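Local coordinates for protein ethylbenzene dehydrogenase beta-subunit (Aromatoleum aromaticum, PDB 2IVF) that serves as an iron-sulfur subunit of a multi-chain dehydrogenase, holding a row of iron-sulfur clusters that probably relay electrons within the complex, at residues B[200-203]-B[208-211]; B[189-192]-B[196-199]. All coordinates share one frame; numbering follows the deposited sequence.

In the fold
Both interactions fall within the 4Fe-4S dicluster domain, and along the chain interaction 2 comes first: helix 189-193 and the loop behind it lead straight into strand 199-202, which turns back as strand 207-210 to make the two-stranded antiparallel hairpin of interaction 1. Their centres are about 9 Å apart and they touch, I199 CG2 packing on S208 CB at 3.6 Å and V191 CG2 lying near S208 OG. Helix, loop and hairpin together touch three clusters. C190 holds the 3Fe-4S cluster, Y196, A198 and I199 line one 4Fe-4S cluster, and C211 at the far end of the hairpin ligates another, so one continuous piece of chain probably helps set their spacing.

Interaction 1: B[200-203]-B[208-211]; sequences YFNP and SEKC. With SF4 (iron/sulfur cluster), chain U.
Y200 and E209 form the antiparallel hydrogen-bonded pair of this hairpin: Y200 N reaches E209 O at 2.8 Å and E209 N returns to Y200 O at 2.8 Å. One step on, F201 and S208 make the non-hydrogen-bonded pair, with S208 OG in the plane of the F201 ring, at its edge, 3.7 Å from CD1. The touching residues are all buried, and S208 also touches the 3Fe-4S cluster.

The E209 side chain runs outward from CB, which passes Y200 O at 4.1 Å; CG, anti to the carbonyl carbon (chi1 -62°), starts an extended chain beside N202, both pointing the same way. CD lies 4.0 Å from N202 ND2, whose hydrogen bond OE2 accepts at 2.8 Å, the amide and carboxylate planes 12° apart, while OE1 turns to R45 in a salt bridge and to Y68 OH of the alpha-subunit. OD1 of N202 takes the backbone N-H groups of V204 and S205 in the turn.

At the end of 208-211, C211 SG binds FE1 of a 4Fe-4S cluster at 2.2 Å. With an amide, a guanidinium and a hydroxyl around it, the buried E209 carboxylate is probably kept ionised, and it ties the hairpin to the alpha-subunit.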
ATOM      1  N   TYR B 200      -7.740  14.735  21.359  1.00 24.58           N
ATOM      2  CA  TYR B 200      -6.422  14.182  21.612  1.00 23.69           C
ATOM      3  C   TYR B 200      -5.521  15.208  22.300  1.00 23.86           C
ATOM      4  O   TYR B 200      -5.363  16.321  21.825  1.00 23.11           O
ATOM      5  CB  TYR B 200      -5.730  13.765  20.299  1.00 24.58           C
ATOM      6  CG  TYR B 200      -6.565  12.860  19.438  1.00 24.50           C
ATOM      7  CD1 TYR B 200      -6.488  11.488  19.584  1.00 22.82           C
ATOM      8  CD2 TYR B 200      -7.505  13.382  18.561  1.00 25.50           C
ATOM      9  CE1 TYR B 200      -7.329  10.639  18.838  1.00 27.58           C
ATOM     10  CE2 TYR B 200      -8.338  12.549  17.814  1.00 25.30           C
ATOM     11  CZ  TYR B 200      -8.244  11.190  17.941  1.00 25.69           C
ATOM     12  OH  TYR B 200      -9.059  10.354  17.201  1.00 25.53           O
ATOM     13  N   PHE B 201      -4.891  14.801  23.383  1.00 22.99           N
ATOM     14  CA  PHE B 201      -4.001  15.673  24.095  1.00 22.51           C
ATOM     15  C   PHE B 201      -2.722  15.877  23.307  1.00 22.89           C
ATOM     16  O   PHE B 201      -2.167  14.928  22.767  1.00 21.26           O
ATOM     17  CB  PHE B 201      -3.658  15.093  25.450  1.00 21.63           C
ATOM     18  CG  PHE B 201      -2.909  16.026  26.338  1.00 21.61           C
ATOM     19  CD1 PHE B 201      -3.377  17.319  26.588  1.00 20.43           C
ATOM     20  CD2 PHE B 201      -1.759  15.607  26.968  1.00 21.25           C
ATOM     21  CE1 PHE B 201      -2.682  18.157  27.408  1.00 20.94           C
ATOM     22  CE2 PHE B 201      -1.081  16.430  27.817  1.00 21.64           C
ATOM     23  CZ  PHE B 201      -1.539  17.720  28.041  1.00 21.63           C
ATOM     24  N   ASN B 202      -2.275  17.128  23.269  1.00 23.26           N
ATOM     25  CA  ASN B 202      -0.966  17.514  22.709  1.00 23.55           C
ATOM     26  C   ASN B 202      -0.084  17.833  23.921  1.00 24.02           C
ATOM     27  O   ASN B 202      -0.251  18.854  24.580  1.00 24.73           O
ATOM     28  CB  ASN B 202      -1.136  18.709  21.785  1.00 23.77           C
ATOM     29  CG  ASN B 202       0.158  19.214  21.210  1.00 23.74           C
ATOM     30  OD1 ASN B 202       1.205  19.112  21.833  1.00 24.61           O
ATOM     31  ND2 ASN B 202       0.091  19.768  20.000  1.00 22.81           N
ATOM     32  N   PRO B 203       0.816  16.918  24.263  1.00 24.32           N
ATOM     33  CA  PRO B 203       1.649  17.074  25.436  1.00 24.31           C
ATOM     34  C   PRO B 203       2.725  18.118  25.302  1.00 24.32           C
ATOM     35  O   PRO B 203       3.364  18.428  26.284  1.00 23.23           O
ATOM     36  CB  PRO B 203       2.263  15.688  25.620  1.00 24.41           C
ATOM     37  CG  PRO B 203       2.231  15.076  24.331  1.00 25.80           C
ATOM     38  CD  PRO B 203       1.087  15.661  23.561  1.00 25.88           C
ATOM     39  N   SER B 208      -5.489  20.210  24.096  1.00 23.50           N
ATOM     40  CA  SER B 208      -6.047  19.153  23.301  1.00 23.32           C
ATOM     41  C   SER B 208      -6.453  19.671  21.916  1.00 23.08           C
ATOM     42  O   SER B 208      -6.808  20.837  21.720  1.00 23.35           O
ATOM     43  CB  SER B 208      -7.228  18.509  24.028  1.00 23.89           C
ATOM     44  OG  SER B 208      -6.790  17.857  25.222  1.00 23.35           O
ATOM     45  N   GLU B 209      -6.336  18.769  20.954  1.00 23.75           N
ATOM     46  CA  GLU B 209      -6.624  19.063  19.587  1.00 24.12           C
ATOM     47  C   GLU B 209      -7.531  17.983  19.013  1.00 23.87           C
ATOM     48  O   GLU B 209      -7.702  16.912  19.587  1.00 25.26           O
ATOM     49  CB  GLU B 209      -5.342  19.105  18.798  1.00 24.04           C
ATOM     50  CG  GLU B 209      -4.384  20.187  19.254  1.00 24.87           C
ATOM     51  CD  GLU B 209      -3.389  20.530  18.205  1.00 25.05           C
ATOM     52  OE1 GLU B 209      -3.798  20.962  17.100  1.00 29.55           O
ATOM     53  OE2 GLU B 209      -2.190  20.417  18.489  1.00 25.51           O
ATOM     54  N   LYS B 210      -8.066  18.274  17.838  1.00 23.54           N
ATOM     55  CA  LYS B 210      -9.039  17.424  17.217  1.00 23.13           C
ATOM     56  C   LYS B 210      -9.227  17.840  15.753  1.00 22.06           C
ATOM     57  O   LYS B 210      -8.804  18.909  15.314  1.00 23.82           O
ATOM     58  CB  LYS B 210     -10.382  17.599  17.969  1.00 22.08           C
ATOM     59  CG  LYS B 210     -11.016  18.957  17.799  1.00 23.55           C
ATOM     60  CD  LYS B 210     -12.349  19.074  18.489  1.00 22.41           C
ATOM     61  CE  LYS B 210     -13.465  18.297  17.849  1.00 22.02           C
ATOM     62  NZ  LYS B 210     -13.582  18.592  16.389  1.00 21.44           N
ATOM     63  N   CYS B 211      -9.952  17.007  15.035  1.00 22.65           N
ATOM     64  CA  CYS B 211     -10.377  17.338  13.694  1.00 22.55           C
ATOM     65  C   CYS B 211     -11.015  18.704  13.665  1.00 21.66           C
ATOM     66  O   CYS B 211     -11.905  18.996  14.449  1.00 21.76           O
ATOM     67  CB  CYS B 211     -11.327  16.263  13.203  1.00 23.25           C
ATOM     68  SG  CYS B 211     -12.229  16.566  11.716  1.00 23.63           S
TER
HETATM   69 FE1  SF4 U1359     -10.809  16.387  10.035  1.00 24.74          FE
HETATM   70 FE2  SF4 U1359      -8.369  15.749   9.296  1.00 24.78          FE
HETATM   71 FE3  SF4 U1359     -10.458  14.986   7.785  1.00 26.01          FE
HETATM   72 FE4  SF4 U1359      -9.754  17.584   7.785  1.00 23.99          FE
HETATM   73  S1  SF4 U1359      -8.505  15.837   6.979  1.00 24.55           S
HETATM   74  S2  SF4 U1359     -11.869  16.786   8.062  1.00 24.48           S
HETATM   75  S3  SF4 U1359      -9.016  17.856   9.976  1.00 23.52           S
HETATM   76  S4  SF4 U1359      -9.941  14.291   9.961  1.00 24.40           S

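Interaction 2: B[189-192]-B[196-199]. With F3S (Fe3-s4 cluster), chain R; SF4 (iron/sulfur cluster), chain S.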
ATOM      1  N   HIS B 189     -10.920  16.942  30.393  1.00 19.92           N
ATOM      2  CA  HIS B 189     -12.279  16.458  30.697  1.00 19.97           C
ATOM      3  C   HIS B 189     -13.003  16.132  29.405  1.00 20.42           C
ATOM      4  O   HIS B 189     -13.732  15.134  29.333  1.00 19.83           O
ATOM      5  CB  HIS B 189     -13.059  17.515  31.487  1.00 20.46           C
ATOM      6  CG  HIS B 189     -12.370  17.938  32.724  1.00 20.16           C
ATOM      7  ND1 HIS B 189     -12.104  17.060  33.749  1.00 20.03           N
ATOM      8  CD2 HIS B 189     -11.901  19.141  33.121  1.00 22.90           C
ATOM      9  CE1 HIS B 189     -11.475  17.708  34.716  1.00 21.59           C
ATOM     10  NE2 HIS B 189     -11.348  18.971  34.363  1.00 20.42           N
ATOM     11  N   CYS B 190     -12.768  16.958  28.380  1.00 20.13           N
ATOM     12  CA  CYS B 190     -13.351  16.785  27.042  1.00 20.67           C
ATOM     13  C   CYS B 190     -12.966  15.475  26.459  1.00 21.46           C
ATOM     14  O   CYS B 190     -13.767  14.816  25.821  1.00 23.39           O
ATOM     15  CB  CYS B 190     -12.889  17.897  26.099  1.00 19.67           C
ATOM     16  SG  CYS B 190     -11.050  18.000  25.945  1.00 20.80           S
ATOM     17  N   VAL B 191     -11.717  15.084  26.660  1.00 22.15           N
ATOM     18  CA  VAL B 191     -11.255  13.800  26.148  1.00 22.31           C
ATOM     19  C   VAL B 191     -12.004  12.614  26.779  1.00 23.26           C
ATOM     20  O   VAL B 191     -12.429  11.673  26.072  1.00 23.83           O
ATOM     21  CB  VAL B 191      -9.737  13.625  26.368  1.00 22.60           C
ATOM     22  CG1 VAL B 191      -9.271  12.307  25.777  1.00 22.87           C
ATOM     23  CG2 VAL B 191      -8.963  14.794  25.736  1.00 22.02           C
ATOM     24  N   GLU B 192     -12.167  12.653  28.091  1.00 22.87           N
ATOM     25  CA  GLU B 192     -12.910  11.627  28.801  1.00 22.83           C
ATOM     26  C   GLU B 192     -14.405  11.618  28.400  1.00 22.90           C
ATOM     27  O   GLU B 192     -15.045  10.571  28.312  1.00 23.06           O
ATOM     28  CB  GLU B 192     -12.799  11.870  30.326  1.00 22.08           C
ATOM     29  CG  GLU B 192     -11.377  11.826  30.904  1.00 22.25           C
ATOM     30  CD  GLU B 192     -11.282  12.414  32.311  1.00 24.17           C
ATOM     31  OE1 GLU B 192     -12.265  12.975  32.811  1.00 28.80           O
ATOM     32  OE2 GLU B 192     -10.209  12.325  32.899  1.00 26.64           O
ATOM     33  N   TYR B 196     -16.373   9.029  21.575  1.00 22.55           N
ATOM     34  CA  TYR B 196     -15.609   8.552  20.401  1.00 22.20           C
ATOM     35  C   TYR B 196     -14.089   8.645  20.549  1.00 23.27           C
ATOM     36  O   TYR B 196     -13.306   8.223  19.644  1.00 21.91           O
ATOM     37  CB  TYR B 196     -16.047   9.363  19.197  1.00 22.26           C
ATOM     38  CG  TYR B 196     -17.492   9.191  18.893  1.00 21.50           C
ATOM     39  CD1 TYR B 196     -17.948   8.132  18.103  1.00 20.45           C
ATOM     40  CD2 TYR B 196     -18.407  10.093  19.367  1.00 23.14           C
ATOM     41  CE1 TYR B 196     -19.332   7.945  17.864  1.00 22.63           C
ATOM     42  CE2 TYR B 196     -19.787   9.948  19.112  1.00 23.77           C
ATOM     43  CZ  TYR B 196     -20.245   8.877  18.345  1.00 22.07           C
ATOM     44  OH  TYR B 196     -21.615   8.795  18.141  1.00 22.96           O
ATOM     45  N   LYS B 197     -13.665   9.275  21.639  1.00 22.16           N
ATOM     46  CA  LYS B 197     -12.260   9.629  21.883  1.00 23.36           C
ATOM     47  C   LYS B 197     -11.630  10.307  20.686  1.00 24.01           C
ATOM     48  O   LYS B 197     -10.545   9.920  20.232  1.00 24.89           O
ATOM     49  CB  LYS B 197     -11.470   8.408  22.372  1.00 23.30           C
ATOM     50  CG  LYS B 197     -11.992   7.877  23.720  1.00 21.63           C
ATOM     51  CD  LYS B 197     -11.726   8.899  24.839  1.00 23.71           C
ATOM     52  CE  LYS B 197     -12.389   8.603  26.172  1.00 23.65           C
ATOM     53  NZ  LYS B 197     -13.873   8.732  26.216  1.00 24.47           N
ATOM     54  N   ALA B 198     -12.372  11.291  20.162  1.00 23.64           N
ATOM     55  CA  ALA B 198     -11.995  12.055  18.968  1.00 23.72           C
ATOM     56  C   ALA B 198     -11.335  13.407  19.333  1.00 24.27           C
ATOM     57  O   ALA B 198     -11.186  14.298  18.496  1.00 25.35           O
ATOM     58  CB  ALA B 198     -13.215  12.264  18.074  1.00 22.86           C
ATOM     59  N   ILE B 199     -10.956  13.580  20.593  1.00 24.60           N
ATOM     60  CA  ILE B 199     -10.128  14.708  21.004  1.00 24.55           C
ATOM     61  C   ILE B 199      -8.890  14.104  21.627  1.00 24.63           C
ATOM     62  O   ILE B 199      -8.986  13.099  22.353  1.00 24.07           O
ATOM     63  CB  ILE B 199     -10.806  15.614  22.059  1.00 24.97           C
ATOM     64  CG1 ILE B 199     -12.175  16.088  21.623  1.00 26.34           C
ATOM     65  CG2 ILE B 199      -9.935  16.821  22.365  1.00 24.47           C
ATOM     66  CD1 ILE B 199     -12.750  17.300  22.488  1.00 25.98           C
TER
HETATM   67 FE1  F3S R1356      -8.800  21.975  26.910  1.00 21.44          FE
HETATM   68 FE3  F3S R1356     -11.164  22.079  28.116  1.00 21.39          FE
HETATM   69 FE4  F3S R1356     -10.432  19.850  27.065  1.00 21.29          FE
HETATM   70  S1  F3S R1356      -9.237  23.005  28.802  1.00 22.48           S
HETATM   71  S2  F3S R1356      -8.188  19.848  27.128  1.00 20.68           S
HETATM   72  S3  F3S R1356     -10.756  21.766  26.008  1.00 22.85           S
HETATM   73  S4  F3S R1356     -11.488  20.062  29.002  1.00 22.04           S
HETATM   74 FE1  SF4 S1357     -16.320  13.804  20.315  1.00 22.83          FE
HETATM   75 FE2  SF4 S1357     -16.924  16.353  20.567  1.00 23.91          FE
HETATM   76 FE3  SF4 S1357     -18.569  14.689  19.131  1.00 22.80          FE
HETATM   77 FE4  SF4 S1357     -16.110  15.353  18.113  1.00 24.21          FE
HETATM   78  S1  SF4 S1357     -17.885  16.781  18.513  1.00 23.95           S
HETATM   79  S2  SF4 S1357     -17.048  13.248  18.240  1.00 23.92           S
HETATM   80  S3  SF4 S1357     -14.889  15.543  20.011  1.00 21.53           S
HETATM   81  S4  SF4 S1357     -18.182  14.613  21.402  1.00 22.74           S
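Apolar packing joins I199 to the helix at C190 and V191. The two branches of I199 divide the work: CD1 sits 3.7 Å from C190 CB, whereas CG2 meets V191 CG2 at 4.1 Å, the valine and isoleucine side chains crossing obliquely. The other valine methyl, CG1, is anti to the backbone N (chi1 -178°) and rests 3.5 Å from I199 O. S208 of the hairpin, I168 of strand 168-170 and C159 of helix 158-162 close in around these side chains.

Metal and cluster contacts flank that packing. SG of C190 binds FE4 of the 3Fe-4S cluster at 2.2 Å, while I199 CG1 comes within 3.2 Å of S3 in a 4Fe-4S cluster. C190 and I199 thus form part of the protein wall between two clusters. As in ferredoxin-like dicluster domains, the cysteines of one motif are shared out: C190 on helix 189-193 serves the 3Fe-4S cluster, and C194 belongs to the pocket of the neighbouring 4Fe-4S cluster. Y196 CD2 and A198 CB line that 4Fe-4S cluster on its S2 side.

The polar part belongs to K197. Bent at chi2 (-67°) and again at chi4, its chain folds back along the helix end, bringing CE to 3.1 Å from V191 O and NZ to 3.0 Å from E192 O. That hydrogen bond arrives 55° out of the carbonyl plane. NZ also donates to C194 O, so its charge sits among backbone carbonyls at the C-terminal end of helix 189-193, probably interacting favourably with the helix dipole. The E192 carboxylate instead forms a salt bridge with a basic side chain of a neighbouring subunit.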